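Local coordinates for protein hypothetical glycoside hydrolase (Parabacteroides distasonis, PDB 3TAW) that is of unknown function but probably belongs to a glycoside hydrolase family built on a five-bladed beta-propeller fold, at residues A[63-68]-A[99-104]; A[231-236]-A[258-263]; A[266-271]-A[276-281]. All coordinates share one frame; numbering follows the deposited sequence.

Contact 1: residues A[63-68]-A[99-104]; sequences VVMYRA and KPAFYP. With EDO (1,2-ethanediol), chain N; ACT (acetate ion), chain E.
Phe102, which Met65 touches at CB, carries a ring with 1,2-ethanediol on one face. The diol atom O2 sits 3.4 Å above the Phe102 ring plane, offset toward the rim. The same molecule covers a face of Tyr103, where its C2 lies 3.6 Å above the ring centre. Acetate OXT lies at the edge of the Tyr103 ring, in its plane, and takes a hydrogen bond of 2.6 Å from Tyr103 OH. The diol is gripped by backbone as well. Tyr103 N donates to O2 of the diol at 2.9 Å (167° at the hydrogen), and O2 in turn donates to Tyr103 O.

The contact between the segments is small and apolar. Met65, a selenomethionine, bends at its last torsion (chi3 61°). This brings Met65 CE to 3.9 Å from Ala101 CB and 4.0 Å from Phe102 CB. The Phe102 ring turns off from the strand and meets Tyr135 and Trp156 edge-to-face and Lys158 by cation-pi.

Ala101 and Phe102 form a classic beta bulge opposite Leu83 of strand 81-88. Strand 61-69 lies between strands 49-58 and 81-88 in a four-stranded antiparallel sheet, consistent with one blade of a beta-propeller. The loop 99-104 follows the edge strand 95-96 and leads on to helix 110-113.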
loop_
_atom_site.group_PDB
_atom_site.type_symbol
_atom_site.label_atom_id
_atom_site.label_comp_id
_atom_site.label_asym_id
_atom_site.label_seq_id
_atom_site.Cartn_x
_atom_site.Cartn_y
_atom_site.Cartn_z
ATOM N N VAL A 63 7.013 5.329 -11.645
ATOM C CA VAL A 63 5.867 6.207 -11.362
ATOM C C VAL A 63 5.497 6.002 -9.912
ATOM O O VAL A 63 5.279 4.880 -9.469
ATOM C CB VAL A 63 4.668 5.937 -12.299
ATOM C CG1 VAL A 63 3.425 6.764 -11.868
ATOM C CG2 VAL A 63 5.067 6.213 -13.777
ATOM N N VAL A 64 5.429 7.094 -9.163
ATOM C CA VAL A 64 4.906 7.058 -7.814
ATOM C C VAL A 64 3.588 7.789 -7.842
ATOM O O VAL A 64 3.528 8.956 -8.278
ATOM C CB VAL A 64 5.862 7.693 -6.817
ATOM C CG1 VAL A 64 5.142 7.987 -5.470
ATOM C CG2 VAL A 64 7.074 6.761 -6.604
HETATM N N MSE A 65 2.545 7.125 -7.346
HETATM C CA MSE A 65 1.244 7.755 -7.165
HETATM C C MSE A 65 1.034 7.943 -5.669
HETATM O O MSE A 65 0.704 7.012 -4.935
HETATM C CB MSE A 65 0.134 6.936 -7.847
HETATM C CG MSE A 65 0.296 6.941 -9.355
HETATM SE SE MSE A 65 -1.208 6.145 -10.305
HETATM C CE MSE A 65 -2.693 7.264 -9.820
ATOM N N TYR A 66 1.286 9.156 -5.213
ATOM C CA TYR A 66 1.284 9.443 -3.777
ATOM C C TYR A 66 -0.090 9.858 -3.284
ATOM O O TYR A 66 -0.886 10.477 -4.006
ATOM C CB TYR A 66 2.340 10.482 -3.437
ATOM C CG TYR A 66 2.272 11.774 -4.230
ATOM C CD1 TYR A 66 2.921 11.902 -5.456
ATOM C CD2 TYR A 66 1.588 12.878 -3.743
ATOM C CE1 TYR A 66 2.891 13.108 -6.189
ATOM C CE2 TYR A 66 1.544 14.064 -4.442
ATOM C CZ TYR A 66 2.198 14.175 -5.693
ATOM O OH TYR A 66 2.187 15.352 -6.390
ATOM N N ARG A 67 -0.379 9.503 -2.036
ATOM C CA ARG A 67 -1.590 9.950 -1.389
ATOM C C ARG A 67 -1.398 11.393 -0.999
ATOM O O ARG A 67 -0.491 11.701 -0.251
ATOM C CB ARG A 67 -1.895 9.116 -0.149
ATOM C CG ARG A 67 -3.180 9.553 0.554
ATOM C CD ARG A 67 -3.423 8.739 1.820
ATOM N NE ARG A 67 -4.452 9.321 2.664
ATOM C CZ ARG A 67 -4.865 8.811 3.827
ATOM N NH1 ARG A 67 -4.362 7.671 4.296
ATOM N NH2 ARG A 67 -5.795 9.447 4.528
ATOM N N ALA A 68 -2.238 12.283 -1.525
ATOM C CA ALA A 68 -2.134 13.705 -1.229
ATOM C C ALA A 68 -3.390 14.143 -0.492
ATOM O O ALA A 68 -4.493 13.782 -0.871
ATOM C CB ALA A 68 -1.994 14.522 -2.514
ATOM N N LYS A 99 -1.969 18.201 -11.845
ATOM C CA LYS A 99 -3.306 17.653 -11.654
ATOM C C LYS A 99 -3.196 16.244 -11.063
ATOM O O LYS A 99 -2.436 15.444 -11.567
ATOM C CB LYS A 99 -4.029 17.565 -13.001
ATOM C CG LYS A 99 -5.507 17.421 -12.905
ATOM C CD LYS A 99 -6.148 17.240 -14.280
ATOM C CE LYS A 99 -6.024 15.815 -14.765
ATOM N NZ LYS A 99 -6.791 14.936 -13.838
ATOM N N PRO A 100 -3.982 15.937 -10.017
ATOM C CA PRO A 100 -4.006 14.549 -9.555
ATOM C C PRO A 100 -4.508 13.594 -10.655
ATOM O O PRO A 100 -5.341 13.970 -11.501
ATOM C CB PRO A 100 -4.948 14.580 -8.349
ATOM C CG PRO A 100 -5.875 15.765 -8.643
ATOM C CD PRO A 100 -5.018 16.774 -9.370
ATOM N N ALA A 101 -3.986 12.370 -10.646
ATOM C CA ALA A 101 -4.362 11.366 -11.654
ATOM C C ALA A 101 -5.545 10.487 -11.225
ATOM O O ALA A 101 -6.142 9.804 -12.068
ATOM C CB ALA A 101 -3.160 10.494 -11.993
ATOM N N PHE A 102 -5.875 10.520 -9.938
ATOM C CA PHE A 102 -6.986 9.731 -9.379
ATOM C C PHE A 102 -7.596 10.488 -8.217
ATOM O O PHE A 102 -6.877 11.084 -7.407
ATOM C CB PHE A 102 -6.460 8.367 -8.937
ATOM C CG PHE A 102 -7.512 7.311 -8.839
ATOM C CD1 PHE A 102 -7.937 6.635 -9.966
ATOM C CD2 PHE A 102 -8.062 6.965 -7.616
ATOM C CE1 PHE A 102 -8.912 5.649 -9.892
ATOM C CE2 PHE A 102 -9.045 5.978 -7.534
ATOM C CZ PHE A 102 -9.451 5.299 -8.668
ATOM N N TYR A 103 -8.924 10.538 -8.181
ATOM C CA TYR A 103 -9.628 11.420 -7.245
ATOM C C TYR A 103 -11.117 11.105 -7.227
ATOM O O TYR A 103 -11.642 10.486 -8.161
ATOM C CB TYR A 103 -9.419 12.899 -7.665
ATOM C CG TYR A 103 -9.591 13.106 -9.135
ATOM C CD1 TYR A 103 -10.840 13.323 -9.678
ATOM C CD2 TYR A 103 -8.489 13.030 -10.001
ATOM C CE1 TYR A 103 -11.010 13.492 -11.050
ATOM C CE2 TYR A 103 -8.639 13.181 -11.347
ATOM C CZ TYR A 103 -9.914 13.412 -11.876
ATOM O OH TYR A 103 -10.088 13.555 -13.235
ATOM N N PRO A 104 -11.806 11.519 -6.151
ATOM C CA PRO A 104 -13.245 11.339 -6.107
ATOM C C PRO A 104 -13.917 12.306 -7.097
ATOM O O PRO A 104 -13.374 13.384 -7.385
ATOM C CB PRO A 104 -13.596 11.701 -4.662
ATOM C CG PRO A 104 -12.561 12.705 -4.270
ATOM C CD PRO A 104 -11.298 12.213 -4.949
HETATM C C1 EDO N . -9.979 9.995 -12.521
HETATM O O1 EDO N . -9.767 8.697 -13.070
HETATM C C2 EDO N . -10.904 9.840 -11.334
HETATM O O2 EDO N . -10.244 9.110 -10.289
HETATM C C ACT E . -12.795 15.442 -14.001
HETATM O O ACT E . -11.910 16.279 -13.655
HETATM O OXT ACT E . -12.435 14.241 -14.180
HETATM C CH3 ACT E . -14.233 15.838 -14.193
#

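Contact 2: residues A[231-236]-A[258-263]; sequences KLFSPR and IVLLYN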
loop_
_atom_site.group_PDB
_atom_site.type_symbol
_atom_site.label_atom_id
_atom_site.label_comp_id
_atom_site.label_asym_id
_atom_site.label_seq_id
_atom_site.Cartn_x
_atom_site.Cartn_y
_atom_site.Cartn_z
ATOM N N LYS A 231 -8.015 -15.442 9.396
ATOM C CA LYS A 231 -6.833 -14.683 9.786
ATOM C C LYS A 231 -5.575 -15.481 9.494
ATOM O O LYS A 231 -5.284 -16.450 10.183
ATOM C CB LYS A 231 -6.907 -14.332 11.273
ATOM C CG LYS A 231 -8.033 -13.358 11.621
ATOM C CD LYS A 231 -8.193 -13.268 13.141
ATOM C CE LYS A 231 -9.522 -12.662 13.538
ATOM N NZ LYS A 231 -9.701 -12.720 15.026
ATOM N N LEU A 232 -4.821 -15.091 8.466
ATOM C CA LEU A 232 -3.561 -15.786 8.141
ATOM C C LEU A 232 -2.489 -15.557 9.203
ATOM O O LEU A 232 -1.725 -16.473 9.564
ATOM C CB LEU A 232 -3.047 -15.322 6.766
ATOM C CG LEU A 232 -3.693 -16.018 5.563
ATOM C CD1 LEU A 232 -5.189 -15.835 5.485
ATOM C CD2 LEU A 232 -3.021 -15.518 4.255
ATOM N N PHE A 233 -2.422 -14.326 9.700
ATOM C CA PHE A 233 -1.714 -14.039 10.930
ATOM C C PHE A 233 -2.240 -12.742 11.526
ATOM O O PHE A 233 -3.112 -12.076 10.938
ATOM C CB PHE A 233 -0.176 -14.092 10.809
ATOM C CG PHE A 233 0.476 -12.989 9.988
ATOM C CD1 PHE A 233 0.830 -11.765 10.558
ATOM C CD2 PHE A 233 0.839 -13.216 8.664
ATOM C CE1 PHE A 233 1.493 -10.797 9.819
ATOM C CE2 PHE A 233 1.494 -12.229 7.919
ATOM C CZ PHE A 233 1.819 -11.025 8.487
ATOM N N SER A 234 -1.785 -12.462 12.742
ATOM C CA SER A 234 -2.387 -11.422 13.553
ATOM C C SER A 234 -1.317 -10.703 14.367
ATOM O O SER A 234 -0.186 -11.200 14.520
ATOM C CB SER A 234 -3.392 -12.048 14.526
ATOM O OG SER A 234 -4.420 -12.762 13.874
ATOM N N PRO A 235 -1.678 -9.546 14.926
ATOM C CA PRO A 235 -0.789 -8.891 15.862
ATOM C C PRO A 235 -0.427 -9.798 17.031
ATOM O O PRO A 235 -1.208 -10.643 17.414
ATOM C CB PRO A 235 -1.603 -7.687 16.330
ATOM C CG PRO A 235 -2.559 -7.425 15.189
ATOM C CD PRO A 235 -2.924 -8.779 14.719
ATOM N N ARG A 236 0.775 -9.629 17.546
ATOM C CA ARG A 236 1.331 -10.567 18.512
ATOM C C ARG A 236 2.039 -9.874 19.664
ATOM O O ARG A 236 2.816 -8.932 19.478
ATOM C CB ARG A 236 2.270 -11.536 17.811
ATOM C CG ARG A 236 3.318 -10.877 17.023
ATOM C CD ARG A 236 4.272 -11.804 16.335
ATOM N NE ARG A 236 5.191 -10.977 15.556
ATOM C CZ ARG A 236 6.302 -11.389 14.947
ATOM N NH1 ARG A 236 6.693 -12.674 14.980
ATOM N NH2 ARG A 236 7.018 -10.491 14.278
ATOM N N ILE A 258 6.241 -16.806 -0.894
ATOM C CA ILE A 258 5.633 -15.523 -1.233
ATOM C C ILE A 258 6.010 -14.534 -0.140
ATOM O O ILE A 258 5.687 -14.734 1.029
ATOM C CB ILE A 258 4.115 -15.626 -1.402
ATOM C CG1 ILE A 258 3.752 -16.624 -2.510
ATOM C CG2 ILE A 258 3.514 -14.242 -1.707
ATOM C CD1 ILE A 258 2.298 -17.103 -2.480
ATOM N N VAL A 259 6.737 -13.493 -0.520
ATOM C CA VAL A 259 7.218 -12.498 0.418
ATOM C C VAL A 259 6.194 -11.370 0.529
ATOM O O VAL A 259 5.818 -10.779 -0.476
ATOM C CB VAL A 259 8.580 -11.916 -0.030
ATOM C CG1 VAL A 259 9.071 -10.880 0.978
ATOM C CG2 VAL A 259 9.619 -13.047 -0.199
ATOM N N LEU A 260 5.762 -11.081 1.759
ATOM C CA LEU A 260 4.832 -9.993 2.030
ATOM C C LEU A 260 5.479 -8.967 2.939
ATOM O O LEU A 260 5.810 -9.273 4.077
ATOM C CB LEU A 260 3.552 -10.527 2.676
ATOM C CG LEU A 260 2.510 -9.505 3.132
ATOM C CD1 LEU A 260 1.894 -8.791 1.887
ATOM C CD2 LEU A 260 1.409 -10.135 4.076
ATOM N N LEU A 261 5.689 -7.757 2.424
ATOM C CA LEU A 261 6.086 -6.633 3.242
ATOM C C LEU A 261 4.826 -6.043 3.877
ATOM O O LEU A 261 3.803 -5.856 3.215
ATOM C CB LEU A 261 6.814 -5.570 2.411
ATOM C CG LEU A 261 8.315 -5.741 2.162
ATOM C CD1 LEU A 261 8.660 -7.064 1.444
ATOM C CD2 LEU A 261 8.927 -4.575 1.370
ATOM N N TYR A 262 4.903 -5.765 5.171
ATOM C CA TYR A 262 3.744 -5.241 5.902
ATOM C C TYR A 262 4.201 -4.276 6.983
ATOM O O TYR A 262 5.401 -4.157 7.269
ATOM C CB TYR A 262 2.898 -6.403 6.438
ATOM C CG TYR A 262 3.489 -7.141 7.616
ATOM C CD1 TYR A 262 4.370 -8.213 7.429
ATOM C CD2 TYR A 262 3.168 -6.787 8.928
ATOM C CE1 TYR A 262 4.902 -8.881 8.488
ATOM C CE2 TYR A 262 3.702 -7.469 10.006
ATOM C CZ TYR A 262 4.571 -8.520 9.782
ATOM O OH TYR A 262 5.113 -9.207 10.827
ATOM N N ASN A 263 3.231 -3.584 7.552
ATOM C CA ASN A 263 3.422 -2.526 8.516
ATOM C C ASN A 263 2.864 -2.921 9.875
ATOM O O ASN A 263 1.682 -3.244 9.995
ATOM C CB ASN A 263 2.719 -1.293 7.982
ATOM C CG ASN A 263 3.309 -0.848 6.649
ATOM O OD1 ASN A 263 4.452 -0.386 6.616
ATOM N ND2 ASN A 263 2.560 -1.022 5.544
#
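Phe233 meets Tyr262 where a loop of this beta-propeller packs side chains against strand 257-265. Phe233 also belongs to a classic beta bulge: together with Leu232 it faces Val208.

The main interaction is aromatic. The edge of Phe233 points at the face of Tyr262, an edge-to-face pair with ring centroids 5.1 Å apart and planes at 64°. The two side chains come from opposite directions. Phe233 CZ stands 3.7 Å above the Tyr262 ring, offset toward its rim, and CE1 of Phe233 comes to 3.8 Å from CZ of Tyr262. With CG between the backbone N and the carbonyl carbon (chi1 69°), the Phe233 ring is directed at Tyr262.

The apolar part is lighter. Phe233 CE2 lies 4.4 Å from Leu260 CD2, on the same side of the strand as Tyr262. Ala286 and Phe288 of strand 281-288 also touch Phe233.

The polar groups meet through a third residue. Asp241 OD1 forms a salt bridge with Arg236 NE, and OD2 is hydrogen-bonded to Tyr262 OH. Asp241 thus ties the two segments together. Arg236 NH2 bonds to Leu300 O and approaches Tyr262 OH only to 4.1 Å. At the edge of the Tyr262 ring, in its plane, lies Leu260 O.

Contact 3: residues A[266-271]-A[276-281]; sequences NEPGEK and YPANSY. With EDO (1,2-ethanediol), chain R.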
loop_
_atom_site.group_PDB
_atom_site.type_symbol
_atom_site.label_atom_id
_atom_site.label_comp_id
_atom_site.label_asym_id
_atom_site.label_seq_id
_atom_site.Cartn_x
_atom_site.Cartn_y
_atom_site.Cartn_z
ATOM N N ASN A 266 3.160 -0.803 16.934
ATOM C CA ASN A 266 3.636 -1.250 18.250
ATOM C C ASN A 266 2.682 -0.885 19.385
ATOM O O ASN A 266 2.350 0.271 19.609
ATOM C CB ASN A 266 5.036 -0.675 18.501
ATOM C CG ASN A 266 5.819 -1.404 19.583
ATOM O OD1 ASN A 266 5.612 -2.591 19.842
ATOM N ND2 ASN A 266 6.762 -0.690 20.200
ATOM N N GLU A 267 2.216 -1.889 20.101
ATOM C CA GLU A 267 1.423 -1.655 21.302
ATOM C C GLU A 267 2.296 -0.924 22.325
ATOM O O GLU A 267 3.461 -1.290 22.523
ATOM C CB GLU A 267 0.929 -3.003 21.858
ATOM C CG GLU A 267 -0.086 -2.895 22.990
ATOM C CD GLU A 267 -1.390 -2.226 22.602
ATOM O OE1 GLU A 267 -1.870 -2.403 21.480
ATOM O OE2 GLU A 267 -1.985 -1.541 23.448
ATOM N N PRO A 268 1.754 0.115 22.982
ATOM C CA PRO A 268 2.546 0.711 24.057
ATOM C C PRO A 268 2.801 -0.280 25.203
ATOM O O PRO A 268 1.949 -1.134 25.477
ATOM C CB PRO A 268 1.660 1.856 24.568
ATOM C CG PRO A 268 0.710 2.162 23.451
ATOM C CD PRO A 268 0.480 0.829 22.769
ATOM N N GLY A 269 3.957 -0.159 25.845
ATOM C CA GLY A 269 4.202 -0.852 27.109
ATOM C C GLY A 269 4.639 -2.281 26.895
ATOM O O GLY A 269 5.104 -2.649 25.818
ATOM N N GLU A 270 4.474 -3.098 27.928
ATOM C CA GLU A 270 5.163 -4.382 27.962
ATOM C C GLU A 270 4.616 -5.417 27.000
ATOM O O GLU A 270 5.299 -6.395 26.696
ATOM C CB GLU A 270 5.205 -4.941 29.395
ATOM C CG GLU A 270 6.109 -4.128 30.319
ATOM C CD GLU A 270 7.525 -3.943 29.759
ATOM O OE1 GLU A 270 8.042 -4.883 29.111
ATOM O OE2 GLU A 270 8.116 -2.852 29.959
ATOM N N LYS A 271 3.405 -5.222 26.492
ATOM C CA LYS A 271 2.852 -6.180 25.540
ATOM C C LYS A 271 3.234 -5.847 24.091
ATOM O O LYS A 271 2.880 -6.574 23.173
ATOM C CB LYS A 271 1.343 -6.330 25.727
ATOM C CG LYS A 271 0.962 -7.030 27.041
ATOM C CD LYS A 271 1.877 -8.227 27.351
ATOM C CE LYS A 271 1.440 -8.947 28.626
ATOM N NZ LYS A 271 2.164 -10.235 28.870
ATOM N N TYR A 276 11.118 -0.411 20.425
ATOM C CA TYR A 276 10.583 0.522 19.434
ATOM C C TYR A 276 9.586 1.484 20.062
ATOM O O TYR A 276 8.918 1.158 21.032
ATOM C CB TYR A 276 9.964 -0.250 18.239
ATOM C CG TYR A 276 10.954 -1.231 17.701
ATOM C CD1 TYR A 276 11.961 -0.829 16.826
ATOM C CD2 TYR A 276 10.955 -2.551 18.140
ATOM C CE1 TYR A 276 12.911 -1.731 16.374
ATOM C CE2 TYR A 276 11.899 -3.444 17.695
ATOM C CZ TYR A 276 12.865 -3.026 16.820
ATOM O OH TYR A 276 13.803 -3.939 16.422
ATOM N N PRO A 277 9.470 2.698 19.498
ATOM C CA PRO A 277 8.554 3.653 20.119
ATOM C C PRO A 277 7.098 3.164 20.168
ATOM O O PRO A 277 6.610 2.523 19.237
ATOM C CB PRO A 277 8.695 4.890 19.224
ATOM C CG PRO A 277 10.098 4.776 18.690
ATOM C CD PRO A 277 10.269 3.317 18.425
ATOM N N ALA A 278 6.429 3.464 21.268
ATOM C CA ALA A 278 5.015 3.181 21.428
ATOM C C ALA A 278 4.213 3.756 20.274
ATOM O O ALA A 278 4.462 4.885 19.876
ATOM C CB ALA A 278 4.523 3.784 22.762
ATOM N N ASN A 279 3.275 2.966 19.752
ATOM C CA ASN A 279 2.348 3.347 18.682
ATOM C C ASN A 279 2.985 3.581 17.311
ATOM O O ASN A 279 2.301 3.940 16.366
ATOM C CB ASN A 279 1.500 4.557 19.100
ATOM C CG ASN A 279 0.558 4.242 20.240
ATOM O OD1 ASN A 279 -0.135 3.214 20.218
ATOM N ND2 ASN A 279 0.500 5.143 21.254
ATOM N N SER A 280 4.292 3.365 17.188
ATOM C CA SER A 280 4.946 3.614 15.896
ATOM C C SER A 280 4.666 2.475 14.937
ATOM O O SER A 280 4.431 1.340 15.367
ATOM C CB SER A 280 6.452 3.835 16.064
ATOM O OG SER A 280 7.146 2.650 16.442
ATOM N N TYR A 281 4.702 2.784 13.639
ATOM C CA TYR A 281 4.620 1.761 12.595
ATOM C C TYR A 281 6.015 1.489 12.036
ATOM O O TYR A 281 6.651 2.388 11.440
ATOM C CB TYR A 281 3.708 2.211 11.459
ATOM C CG TYR A 281 2.211 2.276 11.705
ATOM C CD1 TYR A 281 1.659 3.191 12.592
ATOM C CD2 TYR A 281 1.337 1.498 10.954
ATOM C CE1 TYR A 281 0.276 3.289 12.773
ATOM C CE2 TYR A 281 -0.031 1.584 11.122
ATOM C CZ TYR A 281 -0.565 2.492 12.010
ATOM O OH TYR A 281 -1.920 2.589 12.150
HETATM C C1 EDO R . -0.550 -10.779 31.929
HETATM O O1 EDO R . -0.539 -9.847 30.846
HETATM C C2 EDO R . 0.343 -11.953 31.555
HETATM O O2 EDO R . 1.584 -11.493 31.004
#
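Asn266 is held to Asn279 and Ser280 by two backbone bonds. Asn266 N donates to Ser280 O at 2.9 Å, and Asn279 N donates to Asn266 O at 2.9 Å. The second bond is the more bent, 138° at the hydrogen against 159°. The side chain adds a weak bond from ND2 to Pro277 O, 3.4 Å long. Its CG is anti to the backbone N (chi1 -161°), which directs the amide to the carbonyls of Tyr276 and Pro277. ND2 also donates to Asp273 O.

Pro268 packs on two residues of the turn. Its CB lies 3.9 Å from Ala278 CB, and its CG lies 3.5 Å from Asn279 OD1.

Asn279 starts away from the other segment at CB, but its amide swings back against the proline ring. Its positive phi fits the third position of a type II beta turn running from Pro277 to Ser280. Pro277 O accepts from both Ser280 N and Ser280 OG, on the same face of its plane, which pins the turn.

Both segments belong to the loop between the antiparallel strands 257-265 and 281-288. Just before strand 244-254, Ser242 OG bonds to Glu267 N, and Gln243 NE2 to Glu267 OE1. Tyr317 OH bonds to Asn279 O near strand 281-288.

In the fold
The three contacts follow one another along the chain, each closing before the next opens. Contact 1 joins strand 61-69, in the antiparallel sheet of strands 49-58, 61-69, 81-88 and 95-96, to the loop after edge strand 95-96. Contact 2 uses strand 257-265, and contact 3 lies in the loop that leads from it to strand 281-288, so their segments adjoin in sequence. Contacts 1 and 2 sit on opposite sides of the chain's centre, with their own centres about 27 Å apart. Contact 3 is about 17 Å from contact 2 and about 31 Å from contact 1, centre to centre. The first two are buried and hold loops against propeller strands. The third is more peripheral and shapes a connection between strands.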